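Local coordinates for protein chorismate synthase (Aquifex aeolicus, PDB 1Q1L) that probably catalyses the final step of the shikimate route, the FMNH2-dependent elimination of phosphate from 5-enolpyruvylshikimate-3-phosphate that yields chorismate, at residues R45-G50 with S138-A143; A143-V148 with M260-A265; I163-V168 with A358-G363; G171-E176 with K214-E219; E201-F206 with V362-L367. One frame throughout, in Å; residues are numbered along the deposited sequence.

Followed from the N terminus, the five contacts show how distant segments are tied into one fold. Interaction 1 closes an 87-residue excursion between helix 37-48 and the start of helix 142-157. Interaction 2 opens on A143, which it shares with interaction 1, and joins that helix to the end of helix 252-261. Interaction 3 starts before interaction 2 closes, so the two cross; it lays strand 162-170 against helix 356-379. Interaction 4, between a hairpin and helix 210-221, is nested inside the loops of both. Interaction 5 crosses interactions 2 and 4, and lands on the same helix as interaction 3, with V362 and G363 common to both.

Interaction 1: R45-G50 with S138-A143; sequences RRRQRG and SARETA
R47 reaches from the last turn of helix 37-48 to T142 and A143, and its side chain does nearly all the touching. CB heads toward the other segment, with CG anti to the backbone N (chi1 -171°), which launches the chain straight across the gap. CD is the first atom to make contact, 3.5 Å from T142 OG1. NE then passes 3.5 Å from A143 CA, and the methyl of the same alanine lies over one face of the guanidinium, with CB 3.4 Å from R47 NH2. The bend at chi3 (73°) turns the tip so that NH1 comes 3.0 Å from T142 OG1. T142 OG1 in turn donates to A139 O over 2.6 Å, in the carbonyl plane, and the same oxygen also accepts from T142 N. R47 NH2 meets R140 NH2 edge-on at 3.1 Å, two like-charged donors brought close without a hydrogen bond, the guanidinium planes 56° apart; R140 NH2 is held by a salt bridge to D62. R47 is a predicted NADP(+)-binding residue, and the nearby S138 is predicted to bind FMN. The stem of R47 also packs on V361 and V362 of helix 356-379, while strand 21-27 reaches A143 and R140 through L22.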
# COMPACT_ATOMS: atom_id res chain seq x y z
N ARG A 45 -4.10 10.26 -29.26
CA ARG A 45 -4.21 10.14 -30.71
C ARG A 45 -3.32 9.03 -31.27
O ARG A 45 -3.71 8.33 -32.21
CB ARG A 45 -3.87 11.47 -31.39
CG ARG A 45 -4.94 12.54 -31.20
CD ARG A 45 -4.81 13.66 -32.24
NE ARG A 45 -3.55 14.39 -32.11
CZ ARG A 45 -3.33 15.35 -31.22
NH1 ARG A 45 -4.28 15.70 -30.36
NH2 ARG A 45 -2.15 15.95 -31.18
N ARG A 46 -2.13 8.86 -30.71
CA ARG A 46 -1.22 7.82 -31.16
C ARG A 46 -1.82 6.44 -30.89
O ARG A 46 -1.69 5.53 -31.71
CB ARG A 46 0.13 7.94 -30.47
CG ARG A 46 0.90 9.22 -30.81
CD ARG A 46 2.21 9.29 -30.05
NE ARG A 46 3.11 8.18 -30.41
CZ ARG A 46 3.75 7.43 -29.52
NH1 ARG A 46 3.59 7.65 -28.22
NH2 ARG A 46 4.55 6.45 -29.93
N ARG A 47 -2.47 6.27 -29.74
CA ARG A 47 -3.07 4.99 -29.40
C ARG A 47 -4.23 4.68 -30.35
O ARG A 47 -4.38 3.54 -30.80
CB ARG A 47 -3.60 4.98 -27.96
CG ARG A 47 -4.03 3.60 -27.48
CD ARG A 47 -4.84 3.66 -26.19
NE ARG A 47 -6.18 4.18 -26.43
CZ ARG A 47 -7.26 3.43 -26.62
NH1 ARG A 47 -7.18 2.11 -26.57
NH2 ARG A 47 -8.42 4.01 -26.88
N GLN A 48 -5.05 5.68 -30.64
CA GLN A 48 -6.18 5.49 -31.54
C GLN A 48 -5.76 4.99 -32.91
O GLN A 48 -6.36 4.08 -33.46
CB GLN A 48 -6.97 6.79 -31.70
CG GLN A 48 -7.79 7.18 -30.49
CD GLN A 48 -8.71 8.36 -30.77
OE1 GLN A 48 -8.25 9.46 -31.09
NE2 GLN A 48 -10.01 8.13 -30.66
N ARG A 49 -4.72 5.61 -33.47
CA ARG A 49 -4.22 5.22 -34.79
C ARG A 49 -3.48 3.88 -34.75
O ARG A 49 -2.91 3.45 -35.75
CB ARG A 49 -3.28 6.30 -35.34
CG ARG A 49 -3.90 7.69 -35.42
CD ARG A 49 -3.10 8.63 -36.32
NE ARG A 49 -2.53 9.77 -35.60
CZ ARG A 49 -1.49 9.69 -34.78
NH1 ARG A 49 -0.89 8.53 -34.56
NH2 ARG A 49 -1.04 10.79 -34.17
N GLY A 50 -3.51 3.23 -33.59
CA GLY A 50 -2.83 1.96 -33.44
C GLY A 50 -3.66 0.73 -33.75
O GLY A 50 -3.13 -0.38 -33.80
N SER A 138 -12.43 -4.32 -21.63
CA SER A 138 -11.98 -3.90 -22.95
C SER A 138 -10.77 -2.97 -22.96
O SER A 138 -10.59 -2.16 -22.05
CB SER A 138 -13.13 -3.25 -23.72
OG SER A 138 -14.09 -4.22 -24.11
N ALA A 139 -9.95 -3.10 -24.00
CA ALA A 139 -8.76 -2.30 -24.18
C ALA A 139 -9.10 -0.81 -24.17
O ALA A 139 -8.23 0.03 -24.33
CB ALA A 139 -8.07 -2.66 -25.48
N ARG A 140 -10.38 -0.51 -23.99
CA ARG A 140 -10.85 0.87 -23.94
C ARG A 140 -10.18 1.52 -22.73
O ARG A 140 -9.83 2.70 -22.77
CB ARG A 140 -12.37 0.89 -23.75
CG ARG A 140 -13.11 1.95 -24.54
CD ARG A 140 -12.74 3.38 -24.18
NE ARG A 140 -11.86 3.97 -25.18
CZ ARG A 140 -11.86 5.25 -25.53
NH1 ARG A 140 -12.69 6.11 -24.95
NH2 ARG A 140 -11.01 5.68 -26.45
N GLU A 141 -10.01 0.74 -21.67
CA GLU A 141 -9.40 1.22 -20.43
C GLU A 141 -7.96 1.68 -20.62
O GLU A 141 -7.49 2.55 -19.89
CB GLU A 141 -9.46 0.12 -19.36
CG GLU A 141 -9.17 0.57 -17.93
CD GLU A 141 -7.68 0.68 -17.60
OE1 GLU A 141 -6.94 -0.29 -17.87
OE2 GLU A 141 -7.26 1.73 -17.07
N THR A 142 -7.26 1.11 -21.60
CA THR A 142 -5.87 1.50 -21.83
C THR A 142 -5.78 2.97 -22.20
O THR A 142 -4.74 3.60 -22.02
CB THR A 142 -5.18 0.64 -22.95
OG1 THR A 142 -5.81 0.88 -24.21
CG2 THR A 142 -5.26 -0.84 -22.61
N ALA A 143 -6.87 3.54 -22.71
CA ALA A 143 -6.87 4.96 -23.07
C ALA A 143 -6.63 5.82 -21.82
O ALA A 143 -5.95 6.84 -21.88
CB ALA A 143 -8.20 5.34 -23.71

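Interaction 2: A143-V148 with M260-A265; sequences AARVAV and MMSIQA
R145 grips S262 end-on with both terminal nitrogens, each taking a different oxygen. NH2 donates to S262 O over 3.0 Å at 154°, approaching from above the carbonyl plane; NH1 donates to S262 OG, also at 3.0 Å but more bent, at 134°. Neither oxygen lies exactly in the guanidinium plane. NE is engaged as well, in a salt bridge with E141 one turn earlier, and the serine hydroxyl is further bonded to A259 O, so the polar groups of this buried site hold one another in place. The arginine thereby ties helix 142-157 to the segment that follows helix 252-261 and carries Q264 and A265, predicted FMN-binding residues, within the beta-alpha-beta sandwich of the enzyme. A leucine at R145 would probably leave S262 O without this donor and E141 without its charged mate. The chain of R145 runs extended from CG to NE, which carries the guanidinium to S262. Beyond the bonds, I263 CG1 rests 3.8 Å from R145 NH1, M366 packs on both R145 and I263, and W248 of the second subunit packs against R145 and S262.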
# COMPACT_ATOMS: atom_id res chain seq x y z
N ALA A 143 -6.87 3.54 -22.71
CA ALA A 143 -6.87 4.96 -23.07
C ALA A 143 -6.63 5.82 -21.82
O ALA A 143 -5.95 6.84 -21.88
CB ALA A 143 -8.20 5.34 -23.71
N ALA A 144 -7.19 5.39 -20.69
CA ALA A 144 -6.99 6.13 -19.45
C ALA A 144 -5.55 5.94 -18.99
O ALA A 144 -4.94 6.84 -18.43
CB ALA A 144 -7.96 5.63 -18.37
N ARG A 145 -5.01 4.75 -19.25
CA ARG A 145 -3.63 4.46 -18.86
C ARG A 145 -2.68 5.35 -19.65
O ARG A 145 -1.67 5.82 -19.13
CB ARG A 145 -3.26 3.01 -19.15
CG ARG A 145 -4.03 1.97 -18.37
CD ARG A 145 -3.25 0.66 -18.43
NE ARG A 145 -4.06 -0.52 -18.12
CZ ARG A 145 -3.54 -1.73 -17.94
NH1 ARG A 145 -2.23 -1.91 -18.02
NH2 ARG A 145 -4.33 -2.75 -17.67
N VAL A 146 -3.01 5.57 -20.92
CA VAL A 146 -2.17 6.41 -21.77
C VAL A 146 -2.22 7.87 -21.31
O VAL A 146 -1.22 8.58 -21.39
CB VAL A 146 -2.61 6.29 -23.26
CG1 VAL A 146 -1.92 7.34 -24.11
CG2 VAL A 146 -2.26 4.90 -23.78
N ALA A 147 -3.38 8.31 -20.83
CA ALA A 147 -3.52 9.69 -20.35
C ALA A 147 -2.65 9.91 -19.11
O ALA A 147 -1.95 10.92 -18.99
CB ALA A 147 -4.99 10.00 -20.05
N VAL A 148 -2.71 8.97 -18.16
CA VAL A 148 -1.90 9.08 -16.95
C VAL A 148 -0.43 9.03 -17.36
O VAL A 148 0.40 9.78 -16.84
CB VAL A 148 -2.20 7.92 -15.97
CG1 VAL A 148 -1.14 7.87 -14.87
CG2 VAL A 148 -3.59 8.11 -15.34
N MSE A 260 3.86 -4.01 -17.74
CA MSE A 260 3.69 -4.47 -19.12
C MSE A 260 2.71 -5.63 -19.25
O MSE A 260 1.80 -5.61 -20.08
CB MSE A 260 5.03 -4.90 -19.74
CG MSE A 260 6.02 -3.78 -19.95
SE MSE A 260 5.30 -2.36 -21.04
CE MSE A 260 6.89 -1.28 -21.12
N MSE A 261 2.90 -6.66 -18.42
CA MSE A 261 2.05 -7.84 -18.46
C MSE A 261 0.61 -7.51 -18.09
O MSE A 261 -0.31 -8.26 -18.43
CB MSE A 261 2.58 -8.91 -17.50
CG MSE A 261 1.98 -10.28 -17.72
SE MSE A 261 2.73 -11.15 -19.30
CE MSE A 261 4.33 -11.87 -18.47
N SER A 262 0.40 -6.39 -17.40
CA SER A 262 -0.94 -6.00 -17.00
C SER A 262 -1.75 -5.49 -18.19
O SER A 262 -2.97 -5.39 -18.13
CB SER A 262 -0.91 -4.93 -15.90
OG SER A 262 -0.50 -3.67 -16.40
N ILE A 263 -1.06 -5.15 -19.28
CA ILE A 263 -1.75 -4.65 -20.47
C ILE A 263 -2.53 -5.80 -21.11
O ILE A 263 -2.05 -6.93 -21.19
CB ILE A 263 -0.74 -4.08 -21.50
CG1 ILE A 263 0.04 -2.92 -20.87
CG2 ILE A 263 -1.47 -3.59 -22.75
CD1 ILE A 263 1.22 -2.43 -21.72
N GLN A 264 -3.76 -5.53 -21.53
CA GLN A 264 -4.59 -6.56 -22.14
C GLN A 264 -3.88 -7.25 -23.30
O GLN A 264 -3.21 -6.60 -24.09
CB GLN A 264 -5.90 -5.95 -22.64
CG GLN A 264 -6.71 -6.90 -23.52
CD GLN A 264 -7.99 -6.27 -24.03
OE1 GLN A 264 -8.72 -6.87 -24.82
NE2 GLN A 264 -8.28 -5.05 -23.58
N ALA A 265 -4.05 -8.57 -23.37
CA ALA A 265 -3.46 -9.40 -24.43
C ALA A 265 -1.96 -9.67 -24.32
O ALA A 265 -1.42 -10.46 -25.10
CB ALA A 265 -3.77 -8.80 -25.81

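Interaction 3: I163-V168 with A358-G363; sequences IGSFVV and AASVVG
S165 and S360 meet without any flat side chain between them; the one aromatic ring of the two segments, F166, leaves strand 162-170 on the other side and makes an edge-to-face contact with Y193. This division belongs to the beta-alpha-beta sandwich, in which the five-stranded antiparallel sheet holding strand 162-170 carries helix 356-379 against one of its faces. S165 and S360 mark the closest passage of the two backbones, their CA atoms 6.3 Å apart, a close approach made between two small serine side chains. S165 OG comes 3.4 Å from S360 O and 3.7 Å from S360 CB. This is packing, since the hydroxyl of S165 is hydrogen-bonded instead to the carboxylate of E364, one turn farther along the helix. S360 OG likewise turns to other partners: placed between the backbone N and the carbonyl carbon (chi1 67°), it folds back to bond to P357 O of its own helix and is also hydrogen-bonded to NH2 of R203. Both buried hydroxyls are thus satisfied at the interface, and strand, helix and the loop of R203 are knitted together around them. At G363, one turn on from S360, a CB would be crowded by S360 O of the same helix. Around the pair, I163 packs on E364, L367 and A368 farther along the helix, and F231 of the adjoining strand 229-236 touches S360. The contact ends at V167, whose CG2 methyl stands 4.4 Å from S360 OG.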
# COMPACT_ATOMS: atom_id res chain seq x y z
N ILE A 163 11.04 8.29 -23.73
CA ILE A 163 10.46 6.98 -23.84
C ILE A 163 9.93 6.83 -25.26
O ILE A 163 9.36 7.77 -25.81
CB ILE A 163 9.36 6.79 -22.78
CG1 ILE A 163 10.03 6.72 -21.40
CG2 ILE A 163 8.54 5.56 -23.10
CD1 ILE A 163 9.11 6.37 -20.27
N GLY A 164 10.14 5.66 -25.85
CA GLY A 164 9.66 5.43 -27.20
C GLY A 164 9.50 3.96 -27.42
O GLY A 164 9.80 3.17 -26.52
N SER A 165 9.06 3.58 -28.62
CA SER A 165 8.87 2.18 -28.94
C SER A 165 8.66 1.97 -30.44
O SER A 165 8.65 2.92 -31.22
CB SER A 165 7.64 1.63 -28.20
OG SER A 165 6.46 2.25 -28.67
N PHE A 166 8.51 0.71 -30.83
CA PHE A 166 8.29 0.37 -32.23
C PHE A 166 7.98 -1.11 -32.33
O PHE A 166 8.45 -1.91 -31.51
CB PHE A 166 9.52 0.73 -33.07
CG PHE A 166 10.82 0.26 -32.47
CD1 PHE A 166 11.22 -1.06 -32.59
CD2 PHE A 166 11.62 1.15 -31.76
CE1 PHE A 166 12.41 -1.49 -32.00
CE2 PHE A 166 12.80 0.72 -31.16
CZ PHE A 166 13.19 -0.60 -31.29
N VAL A 167 7.19 -1.48 -33.33
CA VAL A 167 6.81 -2.88 -33.53
C VAL A 167 7.94 -3.64 -34.22
O VAL A 167 8.59 -3.11 -35.12
CB VAL A 167 5.53 -2.96 -34.39
CG1 VAL A 167 5.16 -4.42 -34.63
CG2 VAL A 167 4.40 -2.22 -33.70
N VAL A 168 8.18 -4.87 -33.79
CA VAL A 168 9.24 -5.68 -34.38
C VAL A 168 8.71 -6.92 -35.10
O VAL A 168 9.45 -7.60 -35.81
CB VAL A 168 10.27 -6.11 -33.32
CG1 VAL A 168 10.89 -4.89 -32.68
CG2 VAL A 168 9.60 -6.98 -32.28
N ALA A 358 -1.14 -0.12 -31.34
CA ALA A 358 -1.73 0.57 -30.21
C ALA A 358 -1.09 0.06 -28.93
O ALA A 358 -0.73 0.84 -28.05
CB ALA A 358 -3.24 0.32 -30.17
N ALA A 359 -0.93 -1.26 -28.84
CA ALA A 359 -0.32 -1.87 -27.66
C ALA A 359 1.00 -1.21 -27.34
O ALA A 359 1.26 -0.83 -26.19
CB ALA A 359 -0.13 -3.36 -27.87
N SER A 360 1.85 -1.06 -28.35
CA SER A 360 3.16 -0.45 -28.15
C SER A 360 3.03 0.95 -27.54
O SER A 360 3.86 1.34 -26.73
CB SER A 360 3.93 -0.38 -29.47
OG SER A 360 3.31 0.51 -30.38
N VAL A 361 2.00 1.69 -27.92
CA VAL A 361 1.83 3.03 -27.37
C VAL A 361 1.43 2.96 -25.90
O VAL A 361 1.82 3.81 -25.10
CB VAL A 361 0.76 3.83 -28.15
CG1 VAL A 361 0.50 5.17 -27.45
CG2 VAL A 361 1.22 4.07 -29.59
N VAL A 362 0.66 1.94 -25.54
CA VAL A 362 0.25 1.75 -24.15
C VAL A 362 1.49 1.30 -23.38
O VAL A 362 1.67 1.62 -22.20
CB VAL A 362 -0.86 0.68 -24.04
CG1 VAL A 362 -1.21 0.43 -22.57
CG2 VAL A 362 -2.10 1.12 -24.82
N GLY A 363 2.36 0.56 -24.07
CA GLY A 363 3.57 0.08 -23.43
C GLY A 363 4.45 1.25 -23.01
O GLY A 363 5.09 1.20 -21.96

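Interaction 4: G171-E176 with K214-E219; sequences GQKEVE and KTYIDE
The beta-hairpin that joins strand 162-170 to the short edge strand 173-174 is met at its turn, G171 and Q172, by Y216 of helix 210-221. The hairpin lies at the border of the five-stranded antiparallel sheet, on the periphery of the sandwich, and the tyrosine ties the helix to it by a polar tip and an aromatic face. Y216 holds CG anti to its own backbone N (chi1 169°), which sends the ring off the helix to the hairpin turn. At the tip, Q172 N donates to Y216 OH over 2.9 Å, nearly straight at 168°. The ring face is used next: CB of K173 sits over it in a CH-pi contact, 4.2 Å from the centroid of the Y216 ring and 17° off its normal. The two side chains slide past each other in opposite directions, so that K173 CD comes back to within 4.1 Å of Y216 CB. The lysine amine travels on to E212 in a salt bridge and makes a cation-pi contact with F213, both on the same helix. A phenylalanine in place of Y216 would probably keep the cover over K173 but leave the backbone N-H of Q172 without its acceptor, setting the turn freer to move. G171 lies with CA at the ring edge and takes a positive phi; a CB modelled on it would fall 2.8 Å from Y216 OH, so both backbone and neighbour favour a residue without a side chain. R279 of the second subunit packs on Q172, whose own CB stands 3.5 Å from Y216 OH.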
# COMPACT_ATOMS: atom_id res chain seq x y z
N GLY A 171 2.25 -11.09 -36.44
CA GLY A 171 1.98 -12.41 -36.98
C GLY A 171 3.31 -13.11 -37.17
O GLY A 171 4.21 -12.95 -36.35
N GLN A 172 3.45 -13.87 -38.25
CA GLN A 172 4.69 -14.58 -38.51
C GLN A 172 5.73 -13.69 -39.18
O GLN A 172 6.90 -14.06 -39.28
CB GLN A 172 4.42 -15.81 -39.39
CG GLN A 172 3.82 -17.01 -38.66
CD GLN A 172 4.74 -17.56 -37.57
OE1 GLN A 172 5.97 -17.41 -37.64
NE2 GLN A 172 4.16 -18.22 -36.58
N LYS A 173 5.31 -12.52 -39.64
CA LYS A 173 6.22 -11.60 -40.31
C LYS A 173 6.96 -10.68 -39.33
O LYS A 173 6.34 -9.90 -38.61
CB LYS A 173 5.46 -10.75 -41.33
CG LYS A 173 6.37 -9.88 -42.18
CD LYS A 173 5.62 -9.21 -43.32
CE LYS A 173 6.57 -8.41 -44.19
NZ LYS A 173 7.70 -9.26 -44.67
N GLU A 174 8.28 -10.77 -39.34
CA GLU A 174 9.11 -9.97 -38.44
C GLU A 174 9.96 -8.93 -39.18
O GLU A 174 10.20 -9.05 -40.38
CB GLU A 174 10.03 -10.88 -37.64
CG GLU A 174 9.40 -12.18 -37.19
CD GLU A 174 10.26 -12.92 -36.18
OE1 GLU A 174 10.34 -12.45 -35.03
OE2 GLU A 174 10.85 -13.96 -36.54
N VAL A 175 10.39 -7.91 -38.45
CA VAL A 175 11.25 -6.89 -39.03
C VAL A 175 12.65 -7.49 -38.93
O VAL A 175 13.30 -7.41 -37.89
CB VAL A 175 11.19 -5.56 -38.25
CG1 VAL A 175 12.21 -4.58 -38.81
CG2 VAL A 175 9.79 -4.96 -38.35
N GLU A 176 13.10 -8.09 -40.02
CA GLU A 176 14.40 -8.75 -40.08
C GLU A 176 15.60 -7.87 -39.76
O GLU A 176 16.59 -8.35 -39.21
CB GLU A 176 14.57 -9.40 -41.45
CG GLU A 176 13.44 -10.37 -41.80
CD GLU A 176 13.32 -11.52 -40.81
OE1 GLU A 176 12.38 -12.33 -40.96
OE2 GLU A 176 14.17 -11.63 -39.90
N LYS A 214 1.23 -4.63 -44.93
CA LYS A 214 -0.20 -4.47 -45.18
C LYS A 214 -0.72 -5.61 -46.05
O LYS A 214 -1.88 -5.99 -45.96
CB LYS A 214 -0.48 -3.13 -45.86
CG LYS A 214 0.13 -1.93 -45.14
CD LYS A 214 -0.88 -0.82 -44.95
CE LYS A 214 -1.40 -0.28 -46.27
NZ LYS A 214 -2.43 0.79 -46.07
N THR A 215 0.15 -6.15 -46.89
CA THR A 215 -0.22 -7.25 -47.77
C THR A 215 -0.41 -8.52 -46.96
O THR A 215 -1.46 -9.16 -47.01
CB THR A 215 0.85 -7.48 -48.86
OG1 THR A 215 0.91 -6.34 -49.72
CG2 THR A 215 0.52 -8.73 -49.67
N TYR A 216 0.63 -8.90 -46.22
CA TYR A 216 0.58 -10.09 -45.38
C TYR A 216 -0.67 -10.07 -44.52
O TYR A 216 -1.39 -11.07 -44.41
CB TYR A 216 1.81 -10.16 -44.48
CG TYR A 216 1.72 -11.21 -43.40
CD1 TYR A 216 1.86 -12.57 -43.70
CD2 TYR A 216 1.49 -10.85 -42.07
CE1 TYR A 216 1.78 -13.54 -42.70
CE2 TYR A 216 1.41 -11.81 -41.07
CZ TYR A 216 1.56 -13.15 -41.39
OH TYR A 216 1.50 -14.10 -40.39
N ILE A 217 -0.92 -8.93 -43.89
CA ILE A 217 -2.07 -8.77 -43.01
C ILE A 217 -3.37 -9.10 -43.72
O ILE A 217 -4.08 -10.02 -43.32
CB ILE A 217 -2.12 -7.33 -42.44
CG1 ILE A 217 -0.90 -7.09 -41.54
CG2 ILE A 217 -3.41 -7.13 -41.65
CD1 ILE A 217 -0.84 -5.72 -40.92
N ASP A 218 -3.69 -8.35 -44.78
CA ASP A 218 -4.92 -8.59 -45.53
C ASP A 218 -4.95 -10.04 -45.99
O ASP A 218 -6.01 -10.67 -46.02
CB ASP A 218 -5.00 -7.66 -46.74
CG ASP A 218 -4.98 -6.20 -46.34
OD1 ASP A 218 -5.81 -5.80 -45.50
OD2 ASP A 218 -4.15 -5.44 -46.88
N GLU A 219 -3.79 -10.55 -46.36
CA GLU A 219 -3.65 -11.93 -46.81
C GLU A 219 -4.11 -12.89 -45.72
O GLU A 219 -4.52 -14.02 -46.00
CB GLU A 219 -2.18 -12.21 -47.17
CG GLU A 219 -1.87 -13.66 -47.51
CD GLU A 219 -0.39 -13.88 -47.77
OE1 GLU A 219 0.15 -13.30 -48.73
OE2 GLU A 219 0.25 -14.64 -46.99

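Interaction 5: E201-F206 with V362-L367; sequences ELRIPF and VGEAML
R203 and E364 face each other across backbones that stay far apart, with 12.8 Å between their CA atoms. R203 belongs to an irregular loop and adopts the left-handed helical conformation (phi 57°, psi 35°), whereas E364 sits in regular helix; both send CB toward the other segment. Their long side chains come from opposite directions and close the distance, R203 with bends at chi2 and chi3, E364 extended beyond CG. They form a salt bridge in which R203 NH2 lies 3.3 Å from E364 OE2. The oxygen stands well out of the guanidinium plane, and the guanidinium and carboxylate planes are 74° apart, so the attraction is one of charges and no N-H points at the oxygen; the position of NH2 is somewhat uncertain. In the sandwich fold the pair bridges the loop between helices 187-197 and 210-221 to helix 356-379, passing beside strand 162-170, where the loop also pairs its backbone with V167. Each charge has stronger partners: R203 NH1 forms a salt bridge with E198, while E364 OE2 is hydrogen-bonded to S165 OG and OE1 forms salt bridges with K153 and R46. With this many cations around it, the buried carboxylate is likely to remain ionised. H194 of helix 187-197 packs on both R203 and E364.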
# COMPACT_ATOMS: atom_id res chain seq x y z
N GLU A 201 2.25 3.16 -40.58
CA GLU A 201 0.85 2.92 -40.29
C GLU A 201 0.73 1.75 -39.31
O GLU A 201 -0.33 1.51 -38.75
CB GLU A 201 0.10 2.60 -41.59
CG GLU A 201 -1.41 2.58 -41.45
CD GLU A 201 -2.11 2.47 -42.79
OE1 GLU A 201 -1.87 1.47 -43.50
OE2 GLU A 201 -2.90 3.37 -43.13
N LEU A 202 1.85 1.05 -39.12
CA LEU A 202 1.90 -0.10 -38.22
C LEU A 202 2.99 0.11 -37.16
O LEU A 202 3.33 -0.80 -36.41
CB LEU A 202 2.20 -1.38 -39.00
CG LEU A 202 1.17 -1.81 -40.05
CD1 LEU A 202 1.80 -2.82 -40.99
CD2 LEU A 202 -0.06 -2.40 -39.37
N ARG A 203 3.53 1.32 -37.12
CA ARG A 203 4.58 1.68 -36.17
C ARG A 203 5.81 0.78 -36.26
O ARG A 203 6.44 0.47 -35.24
CB ARG A 203 4.03 1.68 -34.74
CG ARG A 203 2.99 2.77 -34.42
CD ARG A 203 3.54 3.75 -33.39
NE ARG A 203 4.18 3.01 -32.32
CZ ARG A 203 5.34 3.32 -31.76
NH1 ARG A 203 6.02 4.39 -32.14
NH2 ARG A 203 5.83 2.53 -30.82
N ILE A 204 6.14 0.34 -37.47
CA ILE A 204 7.33 -0.48 -37.68
C ILE A 204 8.46 0.49 -38.01
O ILE A 204 8.24 1.52 -38.65
CB ILE A 204 7.15 -1.51 -38.82
CG1 ILE A 204 6.58 -0.83 -40.06
CG2 ILE A 204 6.25 -2.65 -38.36
CD1 ILE A 204 6.43 -1.77 -41.25
N PRO A 205 9.69 0.19 -37.57
CA PRO A 205 10.88 1.01 -37.80
C PRO A 205 11.25 1.31 -39.26
O PRO A 205 12.10 2.16 -39.51
CB PRO A 205 11.98 0.21 -37.10
CG PRO A 205 11.26 -0.55 -36.07
CD PRO A 205 10.04 -1.01 -36.80
N PHE A 206 10.64 0.61 -40.21
CA PHE A 206 10.94 0.84 -41.62
C PHE A 206 9.65 0.99 -42.42
O PHE A 206 9.15 0.03 -43.00
CB PHE A 206 11.77 -0.33 -42.17
CG PHE A 206 13.05 -0.57 -41.41
CD1 PHE A 206 13.03 -1.26 -40.20
CD2 PHE A 206 14.26 -0.07 -41.87
CE1 PHE A 206 14.19 -1.45 -39.47
CE2 PHE A 206 15.43 -0.25 -41.14
CZ PHE A 206 15.40 -0.94 -39.94
N VAL A 362 0.66 1.94 -25.54
CA VAL A 362 0.25 1.75 -24.15
C VAL A 362 1.49 1.30 -23.38
O VAL A 362 1.67 1.62 -22.20
CB VAL A 362 -0.86 0.68 -24.04
CG1 VAL A 362 -1.21 0.43 -22.57
CG2 VAL A 362 -2.10 1.12 -24.82
N GLY A 363 2.36 0.56 -24.07
CA GLY A 363 3.57 0.08 -23.43
C GLY A 363 4.45 1.25 -23.01
O GLY A 363 5.09 1.20 -21.96
N GLU A 364 4.48 2.29 -23.83
CA GLU A 364 5.27 3.47 -23.54
C GLU A 364 4.70 4.14 -22.30
O GLU A 364 5.43 4.59 -21.42
CB GLU A 364 5.22 4.46 -24.70
CG GLU A 364 5.90 4.00 -25.98
CD GLU A 364 5.68 4.99 -27.12
OE1 GLU A 364 5.33 6.16 -26.83
OE2 GLU A 364 5.86 4.59 -28.29
N ALA A 365 3.37 4.22 -22.24
CA ALA A 365 2.68 4.83 -21.11
C ALA A 365 3.00 4.10 -19.80
O ALA A 365 3.28 4.73 -18.79
CB ALA A 365 1.18 4.81 -21.36
N MSE A 366 2.95 2.77 -19.83
CA MSE A 366 3.23 1.97 -18.63
C MSE A 366 4.67 2.14 -18.16
O MSE A 366 4.93 2.26 -16.95
CB MSE A 366 2.93 0.49 -18.90
CG MSE A 366 1.46 0.20 -19.19
SE MSE A 366 0.24 1.03 -17.90
CE MSE A 366 0.86 0.13 -16.31
N LEU A 367 5.61 2.16 -19.10
CA LEU A 367 7.01 2.34 -18.76
C LEU A 367 7.25 3.73 -18.17
O LEU A 367 8.05 3.89 -17.25
CB LEU A 367 7.90 2.16 -19.99
CG LEU A 367 9.39 2.35 -19.68
CD1 LEU A 367 9.81 1.34 -18.61
CD2 LEU A 367 10.22 2.16 -20.96